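Flavoprotein (Thermotoga maritima, PDB 5V8S) holds a mu-oxo-diiron centre and probably acts as an oxidoreductase that passes electrons by way of bound FMN. Local coordinates at residues Thr18-Ile21 with Pro25-Tyr28; Val270-Met275 with Lys285-Leu290; Lys353-Phe358 with Glu373-Thr378. The protein carries 1 engineered substitution. All coordinates share one frame; numbering follows the deposited sequence. Where two conformers were deposited one is given.

How the interactions relate
The three contacts follow one another along the chain, and none nests within or crosses another. Near the N terminus, interaction 1 closes a short hairpin turn at the edge of a mixed sheet in the metallo-beta-lactamase-like part. Interaction 2 opens much later, in the flavodoxin-like part, where 270-275 and 285-290 close the loop between a strand and the helix that follows it. Interaction 3 repeats the scheme with 353-358 and 373-378, on the other face of the same parallel sheet. Interactions 2 and 3 meet where Ala-286 CB packs on Phe-358 CZ at 4.3 Å; interaction 1 lies about 50 Å from interaction 2, centre to centre, across the chain's centre.

Interaction 1: Thr18-Ile21 with Pro25-Tyr28; sequences TERI and PEIY
One face of the Tyr-28 ring carries the aliphatic part of Arg-20: CG stands 4.2 Å above the ring plane, displaced toward the rim, and CB adds an off-centre CH-pi contact, reaching Tyr-28 CE2 at 3.7 Å. At the ring's edge, in its plane, lies the carboxylate of Glu-26, whose OE2 accepts a 2.7 Å hydrogen bond from Tyr-28 OH on the lone pair turned away from OE1. The same hydroxyl sits at the edge of the Arg-20 guanidinium, which stands nearly perpendicular to the ring (87°). With CG anti to the backbone N (chi1 -168°), the arginine runs alongside the tyrosine in the same direction, and its CD packs 3.8 Å from Glu-26 CG. The guanidinium's bonded partner is Asp-23 in the turn, which forms a salt bridge to NE; Tyr-28 OH merely lies nearby. Beneath these side chains, Arg-20 and Tyr-28 form an antiparallel non-hydrogen-bonded pair, and Ile-21 N donates to Ile-27 O at 2.8 Å. On the other face of the sheet, Ile-21 CG1 meets Ile-27 CG2 at 4.0 Å. The result is a beta hairpin whose outer strand, 16-22, edges the mixed sheet. Strand 26-34 bonds on its far side to strand 50-59 through Leu-56 and Lys-58, while Ile-27 packs on Ile-175 and Phe-177 of strand 175-179 in the second sheet.

Interaction 2: Val270-Met275 with Lys285-Leu290; sequences VIYDSM and KAIDSL
Val-270 offers a methyl to each of two helix residues: CG2 lies against Leu-290 CD1 at 3.9 Å, and CG1 approaches Ile-287 CD1 at 4.3 Å. The fork is set by chi1 of -178°, which places CG1 opposite the backbone N and CG2 opposite the carbonyl carbon, so that the branches diverge toward side chains three residues apart on the helix. The Val-270 and Leu-290 side chains pass alongside one another, pointing opposite ways. Two residues along the strand, Tyr-272 projects from the same face and brings CE1 to 4.5 Å from Ile-287 CD1, which approaches the ring obliquely. The tyrosine is more than apolar filling, for its hydroxyl is hydrogen-bonded to Glu-280 on the same helix. Cohesion between the two segments is thus wholly apolar and light, and the wider seam is completed by Met-283, which packs on both Val-270 and Tyr-272. Strand and helix run nearly antiparallel (171°), their axes 10.9 Å apart at closest approach, a spacing bridged by side chains from both. This is the first half of a beta-alpha-beta unit, strand 267-273, helix 278-292 and strand 296-302, in a flavodoxin-like fold with strand order 2-1-3-4-5. In flavodoxins the loop after the first strand receives the FMN phosphate, and the loop beginning near Ser-274 probably does likewise.

Interaction 3: Lys353-Phe358 with Glu373-Thr378; sequences KPVLVF and ELLKET
Leu-375 is the one residue of the helical segment to reach the strand, settling over Val-355 and Val-357 in a beta-alpha-beta unit of the flavodoxin-like fold: strand 354-360, helix 371-376, strand 381-388. Between these two segments, one side chain of the short helix makes the whole contact. Glu-373, on the exposed side, anchors its backbone N to Thr-370 OG1, near the start of the helix. Leu-374 comes next, buried yet directed elsewhere, and packs on Arg-369. Leu-375 then turns toward the sheet. Its torsions carry one methyl down to the strand: chi1 of -80° swings CG roughly opposite the carbonyl carbon, and chi2 of 158° extends CD1 away from the backbone. That methyl lies 4.2 Å from Val-357 CG2 and 4.5 Å from Val-355 CG1, so it bridges two valines that share a face of the strand. Phe-325 of the adjoining strand 322-327 packs on Leu-375 as well, and also on Val-355, widening the apolar patch. Glu-377 pairs with Arg-369 in a salt bridge while its backbone N bonds to Leu-374 O at 3.2 Å. With Thr-378 the chain leads on to strand 381-388, and Thr-378 OG1 is hydrogen-bonded to Phe-380 N. The carbonyl of Leu-375 is gripped twice by this threonine: Thr-378 N donates to Leu-375 O at 3.0 Å, and Thr-378 OG1 donates to that same oxygen at 2.6 Å, lying in the carbonyl plane on a lone pair.

Interaction 1: Thr18-Ile21 with Pro25-Tyr28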
loop_
_atom_site.group_PDB
_atom_site.type_symbol
_atom_site.label_atom_id
_atom_site.label_comp_id
_atom_site.label_asym_id
_atom_site.label_seq_id
_atom_site.Cartn_x
_atom_site.Cartn_y
_atom_site.Cartn_z
ATOM N N THR A 18 -12.922 21.999 -26.370
ATOM C CA THR A 18 -14.324 22.302 -26.643
ATOM C C THR A 18 -14.498 22.183 -28.151
ATOM O O THR A 18 -13.907 22.960 -28.908
ATOM C CB THR A 18 -14.683 23.715 -26.170
ATOM O OG1 THR A 18 -14.498 23.818 -24.753
ATOM C CG2 THR A 18 -16.118 24.051 -26.491
ATOM N N GLU A 19 -15.274 21.202 -28.600
ATOM C CA GLU A 19 -15.343 20.948 -30.035
ATOM C C GLU A 19 -16.699 20.381 -30.429
ATOM O O GLU A 19 -17.284 19.568 -29.707
ATOM C CB GLU A 19 -14.222 19.983 -30.440
ATOM C CG GLU A 19 -14.231 19.591 -31.907
ATOM C CD GLU A 19 -12.876 19.102 -32.397
ATOM O OE1 GLU A 19 -11.843 19.635 -31.929
ATOM O OE2 GLU A 19 -12.847 18.187 -33.251
ATOM N N ARG A 20 -17.198 20.815 -31.587
ATOM C CA ARG A 20 -18.384 20.192 -32.153
ATOM C C ARG A 20 -17.954 18.861 -32.753
ATOM O O ARG A 20 -17.043 18.817 -33.586
ATOM C CB ARG A 20 -19.036 21.097 -33.196
ATOM C CG ARG A 20 -20.428 20.595 -33.568
ATOM C CD ARG A 20 -21.188 21.566 -34.449
ATOM N NE ARG A 20 -20.457 21.866 -35.661
ATOM C CZ ARG A 20 -19.818 23.007 -35.897
ATOM N NH1 ARG A 20 -19.812 23.984 -34.990
ATOM N NH2 ARG A 20 -19.183 23.170 -37.047
ATOM N N ILE A 21 -18.556 17.775 -32.286
ATOM C CA ILE A 21 -18.198 16.440 -32.741
ATOM C C ILE A 21 -19.272 15.812 -33.628
ATOM O O ILE A 21 -18.976 14.832 -34.326
ATOM C CB ILE A 21 -17.832 15.503 -31.569
ATOM C CG1 ILE A 21 -18.921 15.529 -30.485
ATOM C CG2 ILE A 21 -16.463 15.887 -30.985
ATOM C CD1 ILE A 21 -18.775 14.423 -29.447
ATOM N N PRO A 25 -27.436 15.264 -34.670
ATOM C CA PRO A 25 -27.718 16.585 -34.103
ATOM C C PRO A 25 -26.430 17.295 -33.713
ATOM O O PRO A 25 -25.357 16.687 -33.712
ATOM C CB PRO A 25 -28.545 16.261 -32.868
ATOM C CG PRO A 25 -28.084 14.918 -32.457
ATOM C CD PRO A 25 -27.750 14.182 -33.720
ATOM N N GLU A 26 -26.543 18.577 -33.384
ATOM C CA GLU A 26 -25.387 19.395 -33.030
ATOM C C GLU A 26 -24.925 19.002 -31.626
ATOM O O GLU A 26 -25.630 19.264 -30.647
ATOM C CB GLU A 26 -25.818 20.858 -33.098
ATOM C CG GLU A 26 -24.702 21.876 -33.041
ATOM C CD GLU A 26 -25.212 23.319 -33.071
ATOM O OE1 GLU A 26 -26.347 23.559 -33.534
ATOM O OE2 GLU A 26 -24.472 24.225 -32.622
ATOM N N ILE A 27 -23.745 18.373 -31.522
ATOM C CA ILE A 27 -23.226 17.868 -30.249
ATOM C C ILE A 27 -21.818 18.396 -30.059
ATOM O O ILE A 27 -20.991 18.308 -30.974
ATOM C CB ILE A 27 -23.219 16.325 -30.197
ATOM C CG1 ILE A 27 -24.638 15.772 -30.325
ATOM C CG2 ILE A 27 -22.567 15.820 -28.902
ATOM C CD1 ILE A 27 -24.679 14.293 -30.563
ATOM N N TYR A 28 -21.545 18.923 -28.864
ATOM C CA TYR A 28 -20.229 19.381 -28.447
ATOM C C TYR A 28 -19.728 18.491 -27.323
ATOM O O TYR A 28 -20.509 18.050 -26.470
ATOM C CB TYR A 28 -20.281 20.815 -27.910
ATOM C CG TYR A 28 -20.698 21.823 -28.951
ATOM C CD1 TYR A 28 -22.035 21.990 -29.278
ATOM C CD2 TYR A 28 -19.760 22.609 -29.604
ATOM C CE1 TYR A 28 -22.427 22.899 -30.232
ATOM C CE2 TYR A 28 -20.147 23.523 -30.569
ATOM C CZ TYR A 28 -21.482 23.666 -30.874
ATOM O OH TYR A 28 -21.880 24.568 -31.834
#

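Interaction 2: Val270-Met275 with Lys285-Leu290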
loop_
_atom_site.group_PDB
_atom_site.type_symbol
_atom_site.label_atom_id
_atom_site.label_comp_id
_atom_site.label_asym_id
_atom_site.label_seq_id
_atom_site.Cartn_x
_atom_site.Cartn_y
_atom_site.Cartn_z
ATOM N N VAL A 270 4.064 -12.457 -12.974
ATOM C CA VAL A 270 4.816 -12.968 -11.830
ATOM C C VAL A 270 4.868 -11.849 -10.805
ATOM O O VAL A 270 5.349 -10.746 -11.104
ATOM C CB VAL A 270 6.237 -13.370 -12.239
ATOM C CG1 VAL A 270 6.992 -13.954 -11.040
ATOM C CG2 VAL A 270 6.201 -14.357 -13.395
ATOM N N ILE A 271 4.386 -12.135 -9.599
ATOM C CA ILE A 271 4.215 -11.133 -8.557
ATOM C C ILE A 271 4.848 -11.690 -7.288
ATOM O O ILE A 271 4.424 -12.743 -6.802
ATOM C CB ILE A 271 2.726 -10.830 -8.309
ATOM C CG1 ILE A 271 2.033 -10.339 -9.571
ATOM C CG2 ILE A 271 2.568 -9.805 -7.178
ATOM C CD1 ILE A 271 0.544 -10.524 -9.497
ATOM N N TYR A 272 5.830 -10.983 -6.736
ATOM C CA TYR A 272 6.476 -11.505 -5.541
ATOM C C TYR A 272 7.015 -10.404 -4.649
ATOM O O TYR A 272 7.276 -9.280 -5.082
ATOM C CB TYR A 272 7.595 -12.491 -5.894
ATOM C CG TYR A 272 8.791 -11.947 -6.644
ATOM C CD1 TYR A 272 8.792 -11.870 -8.036
ATOM C CD2 TYR A 272 9.971 -11.635 -5.989
ATOM C CE1 TYR A 272 9.890 -11.408 -8.722
ATOM C CE2 TYR A 272 11.079 -11.177 -6.680
ATOM C CZ TYR A 272 11.050 -11.092 -8.051
ATOM O OH TYR A 272 12.164 -10.665 -8.762
ATOM N N ASP A 273 7.198 -10.764 -3.376
ATOM C CA ASP A 273 7.875 -9.918 -2.401
ATOM C C ASP A 273 9.122 -10.630 -1.898
ATOM O O ASP A 273 9.057 -11.793 -1.485
ATOM C CB ASP A 273 6.951 -9.437 -1.248
ATOM C CG ASP A 273 6.315 -10.572 -0.419
ATOM O OD1 ASP A 273 6.373 -11.759 -0.805
ATOM O OD2 ASP A 273 5.729 -10.230 0.659
ATOM N N SER A 274 10.256 -9.928 -1.940
ATOM C CA SER A 274 11.540 -10.496 -1.565
ATOM C C SER A 274 12.036 -9.609 -0.439
ATOM O O SER A 274 12.539 -8.504 -0.691
ATOM C CB SER A 274 12.465 -10.526 -2.769
ATOM O OG SER A 274 13.700 -11.102 -2.422
ATOM N N MET A 275 11.823 -10.083 0.805
ATOM C CA MET A 275 12.195 -9.332 1.998
ATOM C C MET A 275 13.698 -9.239 2.133
ATOM O O MET A 275 14.200 -8.213 2.596
ATOM C CB MET A 275 11.603 -9.988 3.253
ATOM C CG MET A 275 10.094 -9.732 3.461
ATOM S SD MET A 275 9.274 -10.653 4.824
ATOM C CE MET A 275 10.037 -9.873 6.240
ATOM N N LYS A 285 15.030 -17.815 -11.162
ATOM C CA LYS A 285 15.098 -19.111 -11.826
ATOM C C LYS A 285 13.753 -19.507 -12.431
ATOM O O LYS A 285 13.711 -20.099 -13.507
ATOM C CB LYS A 285 15.622 -20.170 -10.853
ATOM C CG LYS A 285 17.054 -19.903 -10.444
ATOM C CD LYS A 285 17.484 -20.786 -9.292
ATOM C CE LYS A 285 18.981 -20.635 -9.003
ATOM N NZ LYS A 285 19.390 -21.389 -7.797
ATOM N N ALA A 286 12.645 -19.197 -11.748
ATOM C CA ALA A 286 11.320 -19.489 -12.289
ATOM C C ALA A 286 11.063 -18.685 -13.560
ATOM O O ALA A 286 10.498 -19.201 -14.535
ATOM C CB ALA A 286 10.265 -19.182 -11.221
ATOM N N ILE A 287 11.501 -17.424 -13.574
ATOM C CA ILE A 287 11.324 -16.572 -14.742
ATOM C C ILE A 287 12.170 -17.073 -15.907
ATOM O O ILE A 287 11.711 -17.103 -17.058
ATOM C CB ILE A 287 11.649 -15.115 -14.359
ATOM C CG1 ILE A 287 10.558 -14.579 -13.420
ATOM C CG2 ILE A 287 11.783 -14.248 -15.597
ATOM C CD1 ILE A 287 10.949 -13.326 -12.621
ATOM N N ASP A 288 13.420 -17.476 -15.638
ATOM C CA ASP A 288 14.240 -18.056 -16.704
ATOM C C ASP A 288 13.589 -19.314 -17.264
ATOM O O ASP A 288 13.604 -19.539 -18.477
ATOM C CB ASP A 288 15.649 -18.376 -16.199
ATOM C CG ASP A 288 16.469 -17.135 -15.936
ATOM O OD1 ASP A 288 16.088 -16.046 -16.421
ATOM O OD2 ASP A 288 17.507 -17.255 -15.250
ATOM N N SER A 289 13.026 -20.158 -16.390
ATOM C CA SER A 289 12.375 -21.378 -16.853
ATOM C C SER A 289 11.149 -21.057 -17.704
ATOM O O SER A 289 10.918 -21.690 -18.742
ATOM C CB SER A 289 11.979 -22.226 -15.653
ATOM O OG SER A 289 11.401 -23.446 -16.053
ATOM N N LEU A 290 10.337 -20.088 -17.274
ATOM C CA LEU A 290 9.200 -19.659 -18.084
ATOM C C LEU A 290 9.652 -19.247 -19.475
ATOM O O LEU A 290 9.040 -19.630 -20.478
ATOM C CB LEU A 290 8.482 -18.486 -17.419
ATOM C CG LEU A 290 7.623 -18.816 -16.214
ATOM C CD1 LEU A 290 7.330 -17.518 -15.463
ATOM C CD2 LEU A 290 6.340 -19.521 -16.593
#

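Interaction 3: Lys353-Phe358 with Glu373-Thr378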
loop_
_atom_site.group_PDB
_atom_site.type_symbol
_atom_site.label_atom_id
_atom_site.label_comp_id
_atom_site.label_asym_id
_atom_site.label_seq_id
_atom_site.Cartn_x
_atom_site.Cartn_y
_atom_site.Cartn_z
ATOM N N LYS A 353 -8.233 -18.649 -13.518
ATOM C CA LYS A 353 -6.952 -18.840 -14.175
ATOM C C LYS A 353 -6.052 -19.688 -13.292
ATOM O O LYS A 353 -6.154 -19.641 -12.059
ATOM C CB LYS A 353 -6.244 -17.502 -14.438
ATOM C CG LYS A 353 -6.984 -16.615 -15.437
ATOM C CD LYS A 353 -6.435 -15.210 -15.542
ATOM C CE LYS A 353 -7.241 -14.338 -16.501
ATOM N NZ LYS A 353 -6.994 -14.737 -17.899
ATOM N N PRO A 354 -5.161 -20.471 -13.886
ATOM C CA PRO A 354 -4.222 -21.251 -13.078
ATOM C C PRO A 354 -3.150 -20.384 -12.445
ATOM O O PRO A 354 -2.741 -19.352 -12.983
ATOM C CB PRO A 354 -3.608 -22.218 -14.088
ATOM C CG PRO A 354 -3.836 -21.594 -15.409
ATOM C CD PRO A 354 -5.045 -20.758 -15.328
ATOM N N VAL A 355 -2.672 -20.849 -11.291
ATOM C CA VAL A 355 -1.690 -20.134 -10.486
ATOM C C VAL A 355 -0.659 -21.126 -9.967
ATOM O O VAL A 355 -0.994 -22.262 -9.623
ATOM C CB VAL A 355 -2.375 -19.416 -9.300
ATOM C CG1 VAL A 355 -1.383 -18.794 -8.329
ATOM C CG2 VAL A 355 -3.367 -18.366 -9.832
ATOM N N LEU A 356 0.594 -20.686 -9.895
ATOM C CA LEU A 356 1.627 -21.363 -9.119
ATOM C C LEU A 356 1.962 -20.498 -7.918
ATOM O O LEU A 356 2.075 -19.276 -8.048
ATOM C CB LEU A 356 2.925 -21.524 -9.913
ATOM C CG LEU A 356 2.893 -22.393 -11.167
ATOM C CD1 LEU A 356 4.249 -22.375 -11.859
ATOM C CD2 LEU A 356 2.457 -23.815 -10.821
ATOM N N VAL A 357 2.164 -21.133 -6.762
ATOM C CA VAL A 357 2.587 -20.446 -5.551
ATOM C C VAL A 357 3.944 -20.997 -5.144
ATOM O O VAL A 357 4.126 -22.219 -5.064
ATOM C CB VAL A 357 1.569 -20.598 -4.406
ATOM C CG1 VAL A 357 2.105 -19.915 -3.121
ATOM C CG2 VAL A 357 0.222 -20.027 -4.810
ATOM N N PHE A 358 4.899 -20.098 -4.959
ATOM C CA PHE A 358 6.179 -20.384 -4.332
ATOM C C PHE A 358 6.189 -19.634 -3.009
ATOM O O PHE A 358 5.884 -18.442 -2.965
ATOM C CB PHE A 358 7.343 -19.880 -5.202
ATOM C CG PHE A 358 7.499 -20.590 -6.526
ATOM C CD1 PHE A 358 6.663 -20.309 -7.585
ATOM C CD2 PHE A 358 8.516 -21.502 -6.726
ATOM C CE1 PHE A 358 6.825 -20.959 -8.807
ATOM C CE2 PHE A 358 8.676 -22.151 -7.940
ATOM C CZ PHE A 358 7.832 -21.884 -8.983
ATOM N N GLU A 373 -4.254 -20.722 0.940
ATOM C CA GLU A 373 -5.615 -20.871 1.449
ATOM C C GLU A 373 -6.483 -19.694 1.022
ATOM O O GLU A 373 -7.669 -19.860 0.709
ATOM C CB GLU A 373 -5.583 -20.980 2.978
ATOM C CG GLU A 373 -6.682 -21.851 3.559
ATOM C CD GLU A 373 -6.804 -21.732 5.073
ATOM O OE1 GLU A 373 -7.868 -21.279 5.554
ATOM O OE2 GLU A 373 -5.834 -22.090 5.780
ATOM N N LEU A 374 -5.905 -18.494 1.003
ATOM C CA LEU A 374 -6.654 -17.310 0.599
ATOM C C LEU A 374 -7.024 -17.368 -0.881
ATOM O O LEU A 374 -8.176 -17.115 -1.258
ATOM C CB LEU A 374 -5.820 -16.067 0.895
ATOM C CG LEU A 374 -6.429 -14.764 0.418
ATOM C CD1 LEU A 374 -7.852 -14.590 0.977
ATOM C CD2 LEU A 374 -5.520 -13.628 0.830
ATOM N N LEU A 375 -6.047 -17.679 -1.738
ATOM C CA LEU A 375 -6.320 -17.799 -3.166
ATOM C C LEU A 375 -7.281 -18.944 -3.446
ATOM O O LEU A 375 -8.059 -18.882 -4.411
ATOM C CB LEU A 375 -5.008 -17.993 -3.928
ATOM C CG LEU A 375 -4.203 -16.718 -4.182
ATOM C CD1 LEU A 375 -2.749 -17.052 -4.437
ATOM C CD2 LEU A 375 -4.788 -15.949 -5.363
ATOM N N LYS A 376 -7.262 -19.975 -2.596
ATOM C CA LYS A 376 -8.138 -21.124 -2.784
ATOM C C LYS A 376 -9.608 -20.737 -2.681
ATOM O O LYS A 376 -10.444 -21.371 -3.322
ATOM C CB LYS A 376 -7.799 -22.210 -1.763
ATOM C CG LYS A 376 -8.159 -23.626 -2.178
ATOM C CD LYS A 376 -7.064 -24.299 -2.989
ATOM C CE LYS A 376 -7.390 -25.766 -3.248
ATOM N NZ LYS A 376 -6.373 -26.383 -4.127
ATOM N N GLU A 377 -9.957 -19.697 -1.914
ATOM C CA GLU A 377 -11.364 -19.289 -1.851
ATOM C C GLU A 377 -11.893 -18.833 -3.200
ATOM O O GLU A 377 -13.114 -18.804 -3.406
ATOM C CB GLU A 377 -11.559 -18.096 -0.916
ATOM C CG GLU A 377 -10.822 -18.178 0.399
ATOM C CD GLU A 377 -11.212 -17.057 1.340
ATOM O OE1 GLU A 377 -12.426 -16.767 1.457
ATOM O OE2 GLU A 377 -10.305 -16.463 1.959
ATOM N N THR A 378 -11.012 -18.450 -4.105
ATOM C CA THR A 378 -11.391 -17.669 -5.262
ATOM C C THR A 378 -11.536 -18.553 -6.480
ATOM O O THR A 378 -11.455 -19.788 -6.414
ATOM C CB THR A 378 -10.351 -16.574 -5.492
ATOM O OG1 THR A 378 -9.127 -17.142 -5.994
ATOM C CG2 THR A 378 -10.060 -15.862 -4.198
#